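Local coordinates for protein adenylate kinase (Desulfovibrio gigas, PDB 2XB4) that probably catalyses the reversible transfer of the terminal phosphate between ATP and AMP, with a metal-binding LID thought to close over the nucleotide site, at residues 1-13 / 77-89. Sequence-based numbering, arbitrary orientation.
Sequences MNILIFGPNGSGK and KDGWLLDGFPRNT. With SRT (S,R meso-tartaric acid), chain C.
Ile-3 and Leu-82 mark the tight centre of two neighbouring parallel strands, 2-6 and 80-83, whose short axes are inclined by 22°. Leu-82 N donates to Ile-3 O at 2.8 Å with a nearly straight N-H...O angle of 169°, and Ile-3 N to Trp-80 O and Ile-5 N to Leu-82 O continue the ladder. On one face, Ile-3 CG2 presses on Leu-81 CD1 at 3.4 Å, closer than usual van der Waals contact. On the other, the Asn-2 amide stacks over the Trp-80 ring, planes 10° apart, and Asn-2 CB makes a CH-pi contact 3.6 Å from the six-membered-ring centroid; Asn-2 ND2 is held by Lys-105 O. The ends are looser: water links Met-1 N to Asp-78 O, and Ile-5 O and Gly-84 N, 4.3 Å apart, are bridged by another. A charged tie crosses this end: Lys-13, bent at chi3 and chi4, brings NZ within 2.6 Å of Asp-83 OD1, on its syn lone pair, a salt bridge tying the phosphate-binding P-loop to the second strand. Gly-10 N and Lys-13 N hold tartrate in this loop, where ATP phosphates probably bind. The pair lies inside the five-stranded CORE sheet, flanked by strands 27-30 and 108-113, with helix 184-192 touching Leu-4 and Phe-6.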
loop_
_atom_site.group_PDB
_atom_site.type_symbol
_atom_site.label_atom_id
_atom_site.label_comp_id
_atom_site.label_asym_id
_atom_site.label_seq_id
_atom_site.Cartn_x
_atom_site.Cartn_y
_atom_site.Cartn_z
ATOM N N MET A 1 -14.242 24.251 29.781
ATOM C CA MET A 1 -12.786 23.964 29.705
ATOM C C MET A 1 -12.369 24.013 28.239
ATOM O O MET A 1 -12.824 23.200 27.446
ATOM C CB MET A 1 -12.499 22.561 30.250
ATOM C CG MET A 1 -11.046 22.294 30.571
ATOM S SD MET A 1 -10.741 20.485 30.804
ATOM C CE MET A 1 -10.895 20.281 32.596
ATOM N N ASN A 2 -11.438 24.914 27.924
ATOM C CA ASN A 2 -10.883 25.114 26.623
ATOM C C ASN A 2 -9.384 24.817 26.607
ATOM O O ASN A 2 -8.623 25.308 27.429
ATOM C CB ASN A 2 -11.135 26.537 26.144
ATOM C CG ASN A 2 -12.642 26.875 26.010
ATOM O OD1 ASN A 2 -13.478 26.006 25.755
ATOM N ND2 ASN A 2 -12.973 28.157 26.199
ATOM N N ILE A 3 -8.984 23.936 25.690
ATOM C CA ILE A 3 -7.568 23.466 25.638
ATOM C C ILE A 3 -6.981 23.575 24.209
ATOM O O ILE A 3 -7.727 23.257 23.256
ATOM C CB ILE A 3 -7.542 21.975 26.063
ATOM C CG1 ILE A 3 -8.169 21.837 27.461
ATOM C CG2 ILE A 3 -6.086 21.424 25.982
ATOM C CD1 ILE A 3 -8.231 20.365 28.058
ATOM N N LEU A 4 -5.709 24.041 24.047
ATOM C CA LEU A 4 -4.969 24.001 22.759
ATOM C C LEU A 4 -3.965 22.856 22.960
ATOM O O LEU A 4 -3.409 22.768 24.051
ATOM C CB LEU A 4 -4.058 25.260 22.546
ATOM C CG LEU A 4 -4.759 26.460 21.939
ATOM C CD1 LEU A 4 -5.592 27.026 23.054
ATOM C CD2 LEU A 4 -3.724 27.480 21.495
ATOM N N ILE A 5 -3.782 21.976 21.992
ATOM C CA ILE A 5 -2.755 20.942 22.119
ATOM C C ILE A 5 -1.742 21.071 20.979
ATOM O O ILE A 5 -2.116 21.283 19.802
ATOM C CB ILE A 5 -3.408 19.514 22.187
ATOM C CG1 ILE A 5 -2.363 18.394 22.480
ATOM C CG2 ILE A 5 -4.250 19.213 20.924
ATOM C CD1 ILE A 5 -3.091 17.065 22.953
ATOM N N PHE A 6 -0.449 20.960 21.327
ATOM C CA PHE A 6 0.605 20.953 20.320
ATOM C C PHE A 6 1.445 19.631 20.401
ATOM O O PHE A 6 1.859 19.192 21.495
ATOM C CB PHE A 6 1.588 22.132 20.551
ATOM C CG PHE A 6 0.969 23.521 20.408
ATOM C CD1 PHE A 6 0.929 24.158 19.154
ATOM C CD2 PHE A 6 0.392 24.152 21.502
ATOM C CE1 PHE A 6 0.405 25.491 19.008
ATOM C CE2 PHE A 6 -0.169 25.429 21.405
ATOM C CZ PHE A 6 -0.188 26.130 20.180
ATOM N N GLY A 7 1.844 19.110 19.239
ATOM C CA GLY A 7 2.908 18.088 19.237
ATOM C C GLY A 7 3.249 17.727 17.778
ATOM O O GLY A 7 2.395 17.940 16.880
ATOM N N PRO A 8 4.454 17.197 17.538
ATOM C CA PRO A 8 4.915 16.902 16.175
ATOM C C PRO A 8 4.288 15.579 15.735
ATOM O O PRO A 8 3.822 14.801 16.602
ATOM C CB PRO A 8 6.409 16.619 16.352
ATOM C CG PRO A 8 6.574 16.163 17.788
ATOM C CD PRO A 8 5.500 16.977 18.570
ATOM N N ASN A 9 4.329 15.307 14.440
ATOM C CA ASN A 9 4.063 13.937 13.999
ATOM C C ASN A 9 5.015 12.954 14.678
ATOM O O ASN A 9 6.202 13.276 14.831
ATOM C CB ASN A 9 4.217 13.852 12.466
ATOM C CG ASN A 9 3.005 14.541 11.710
ATOM O OD1 ASN A 9 1.920 14.852 12.278
ATOM N ND2 ASN A 9 3.181 14.727 10.469
ATOM N N GLY A 10 4.542 11.792 15.135
ATOM C CA GLY A 10 5.429 10.837 15.829
ATOM C C GLY A 10 5.286 10.918 17.366
ATOM O O GLY A 10 5.896 10.117 18.107
ATOM N N SER A 11 4.485 11.839 17.877
ATOM C CA SER A 11 4.367 12.063 19.362
ATOM C C SER A 11 3.104 11.439 19.994
ATOM O O SER A 11 2.882 11.605 21.201
ATOM C CB SER A 11 4.363 13.568 19.740
ATOM O OG SER A 11 3.213 14.250 19.244
ATOM N N GLY A 12 2.239 10.775 19.212
ATOM C CA GLY A 12 1.018 10.142 19.817
ATOM C C GLY A 12 -0.049 11.177 20.201
ATOM O O GLY A 12 -0.918 10.908 21.024
ATOM N N LYS A 13 0.024 12.355 19.569
ATOM C CA LYS A 13 -0.793 13.520 19.916
ATOM C C LYS A 13 -2.354 13.230 19.796
ATOM O O LYS A 13 -3.140 13.723 20.621
ATOM C CB LYS A 13 -0.423 14.693 18.975
ATOM C CG LYS A 13 -1.185 15.912 19.338
ATOM C CD LYS A 13 -0.742 17.144 18.654
ATOM C CE LYS A 13 -0.587 16.916 17.158
ATOM N NZ LYS A 13 -1.798 17.243 16.420
ATOM N N LYS A 77 -19.282 25.017 22.326
ATOM C CA LYS A 77 -19.898 25.736 23.467
ATOM C C LYS A 77 -19.795 25.026 24.820
ATOM O O LYS A 77 -19.842 25.690 25.839
ATOM C CB LYS A 77 -21.342 26.265 23.190
ATOM C CG LYS A 77 -22.117 25.425 22.226
ATOM C CD LYS A 77 -23.627 25.728 22.269
ATOM C CE LYS A 77 -24.471 24.414 22.212
ATOM N NZ LYS A 77 -25.350 24.259 20.972
ATOM N N ASP A 78 -19.659 23.703 24.886
ATOM C CA ASP A 78 -19.496 23.081 26.197
ATOM C C ASP A 78 -17.999 22.660 26.412
ATOM O O ASP A 78 -17.690 21.725 27.182
ATOM C CB ASP A 78 -20.401 21.873 26.308
ATOM C CG ASP A 78 -21.901 22.214 26.081
ATOM O OD1 ASP A 78 -22.345 23.330 26.426
ATOM O OD2 ASP A 78 -22.646 21.355 25.542
ATOM N N GLY A 79 -17.079 23.274 25.671
ATOM C CA GLY A 79 -15.684 23.039 25.952
ATOM C C GLY A 79 -15.066 22.520 24.696
ATOM O O GLY A 79 -15.733 21.793 23.930
ATOM N N TRP A 80 -13.820 22.931 24.417
ATOM C CA TRP A 80 -13.210 22.415 23.184
ATOM C C TRP A 80 -11.751 22.042 23.389
ATOM O O TRP A 80 -11.062 22.562 24.321
ATOM C CB TRP A 80 -13.338 23.433 22.030
ATOM C CG TRP A 80 -13.102 24.933 22.391
ATOM C CD1 TRP A 80 -14.091 25.878 22.621
ATOM C CD2 TRP A 80 -11.860 25.614 22.500
ATOM N NE1 TRP A 80 -13.514 27.129 22.850
ATOM C CE2 TRP A 80 -12.146 26.991 22.731
ATOM C CE3 TRP A 80 -10.488 25.221 22.316
ATOM C CZ2 TRP A 80 -11.128 27.942 22.878
ATOM C CZ3 TRP A 80 -9.535 26.165 22.427
ATOM C CH2 TRP A 80 -9.838 27.512 22.749
ATOM N N LEU A 81 -11.258 21.183 22.491
ATOM C CA LEU A 81 -9.829 20.864 22.373
ATOM C C LEU A 81 -9.418 21.167 20.947
ATOM O O LEU A 81 -9.903 20.523 20.004
ATOM C CB LEU A 81 -9.579 19.368 22.643
ATOM C CG LEU A 81 -8.128 18.824 22.365
ATOM C CD1 LEU A 81 -7.095 19.415 23.386
ATOM C CD2 LEU A 81 -8.212 17.247 22.450
ATOM N N LEU A 82 -8.599 22.183 20.778
ATOM C CA LEU A 82 -8.188 22.670 19.402
ATOM C C LEU A 82 -6.836 22.089 19.047
ATOM O O LEU A 82 -5.876 22.289 19.778
ATOM C CB LEU A 82 -8.163 24.226 19.441
ATOM C CG LEU A 82 -7.802 24.932 18.108
ATOM C CD1 LEU A 82 -8.691 24.488 16.872
ATOM C CD2 LEU A 82 -7.632 26.456 18.223
ATOM N N ASP A 83 -6.753 21.354 17.927
ATOM C CA ASP A 83 -5.641 20.488 17.618
ATOM C C ASP A 83 -5.247 20.844 16.169
ATOM O O ASP A 83 -6.031 20.700 15.267
ATOM C CB ASP A 83 -6.199 19.075 17.762
ATOM C CG ASP A 83 -5.250 18.004 17.383
ATOM O OD1 ASP A 83 -4.148 18.327 16.917
ATOM O OD2 ASP A 83 -5.594 16.797 17.574
ATOM N N GLY A 84 -4.021 21.268 15.958
ATOM C CA GLY A 84 -3.434 21.373 14.646
ATOM C C GLY A 84 -3.391 22.803 14.136
ATOM O O GLY A 84 -2.855 23.080 13.050
ATOM N N PHE A 85 -3.976 23.706 14.921
ATOM C CA PHE A 85 -3.949 25.154 14.608
ATOM C C PHE A 85 -3.756 25.829 15.966
ATOM O O PHE A 85 -4.463 25.455 16.905
ATOM C CB PHE A 85 -5.270 25.589 13.950
ATOM C CG PHE A 85 -5.272 26.960 13.530
ATOM C CD1 PHE A 85 -5.519 27.931 14.455
ATOM C CD2 PHE A 85 -4.934 27.328 12.230
ATOM C CE1 PHE A 85 -5.500 29.237 14.112
ATOM C CE2 PHE A 85 -4.890 28.681 11.844
ATOM C CZ PHE A 85 -5.183 29.654 12.778
ATOM N N PRO A 86 -2.844 26.830 16.088
ATOM C CA PRO A 86 -2.068 27.511 15.046
ATOM C C PRO A 86 -0.791 26.747 14.696
ATOM O O PRO A 86 -0.282 25.963 15.518
ATOM C CB PRO A 86 -1.744 28.879 15.699
ATOM C CG PRO A 86 -1.676 28.519 17.189
ATOM C CD PRO A 86 -2.656 27.439 17.427
ATOM N N ARG A 87 -0.229 27.042 13.544
ATOM C CA ARG A 87 1.045 26.401 13.183
ATOM C C ARG A 87 2.250 27.354 13.218
ATOM O O ARG A 87 3.431 26.916 13.132
ATOM C CB ARG A 87 0.958 25.829 11.758
ATOM C CG ARG A 87 0.009 24.577 11.665
ATOM C CD ARG A 87 0.136 24.119 10.190
ATOM N NE ARG A 87 1.071 22.979 10.041
ATOM C CZ ARG A 87 1.644 22.635 8.859
ATOM N NH1 ARG A 87 1.400 23.413 7.756
ATOM N NH2 ARG A 87 2.435 21.540 8.746
ATOM N N ASN A 88 1.970 28.649 13.257
ATOM C CA ASN A 88 3.092 29.600 13.255
ATOM C C ASN A 88 2.728 30.767 14.195
ATOM O O ASN A 88 1.583 30.842 14.705
ATOM C CB ASN A 88 3.430 30.047 11.789
ATOM C CG ASN A 88 2.239 30.771 11.062
ATOM O OD1 ASN A 88 1.532 31.567 11.643
ATOM N ND2 ASN A 88 2.048 30.482 9.761
ATOM N N THR A 89 3.678 31.678 14.388
ATOM C CA THR A 89 3.512 32.747 15.387
ATOM C C THR A 89 2.488 33.802 15.001
ATOM O O THR A 89 1.750 34.328 15.890
ATOM C CB THR A 89 4.854 33.405 15.778
ATOM O OG1 THR A 89 5.582 33.664 14.575
ATOM C CG2 THR A 89 5.682 32.429 16.594
HETATM O O1 SRT C . 2.422 9.567 16.231
HETATM O O11 SRT C . 0.220 9.469 16.745
HETATM C C1 SRT C . 1.223 9.944 16.149
HETATM C C2 SRT C . 1.187 11.230 15.444
HETATM O O2 SRT C . 1.758 11.332 14.154
HETATM C C3 SRT C . 0.331 12.308 16.006
HETATM O O3 SRT C . 1.468 12.730 16.805
HETATM C C4 SRT C . 0.019 13.369 15.038
HETATM O O4 SRT C . -1.005 13.216 14.354
HETATM O O41 SRT C . 0.783 14.338 14.970
HETATM O O HOH W 1 -16.060 22.150 29.560
HETATM O O HOH W 2 -2.803 23.249 18.137
HETATM O O HOH W 3 -5.262 15.552 19.868
#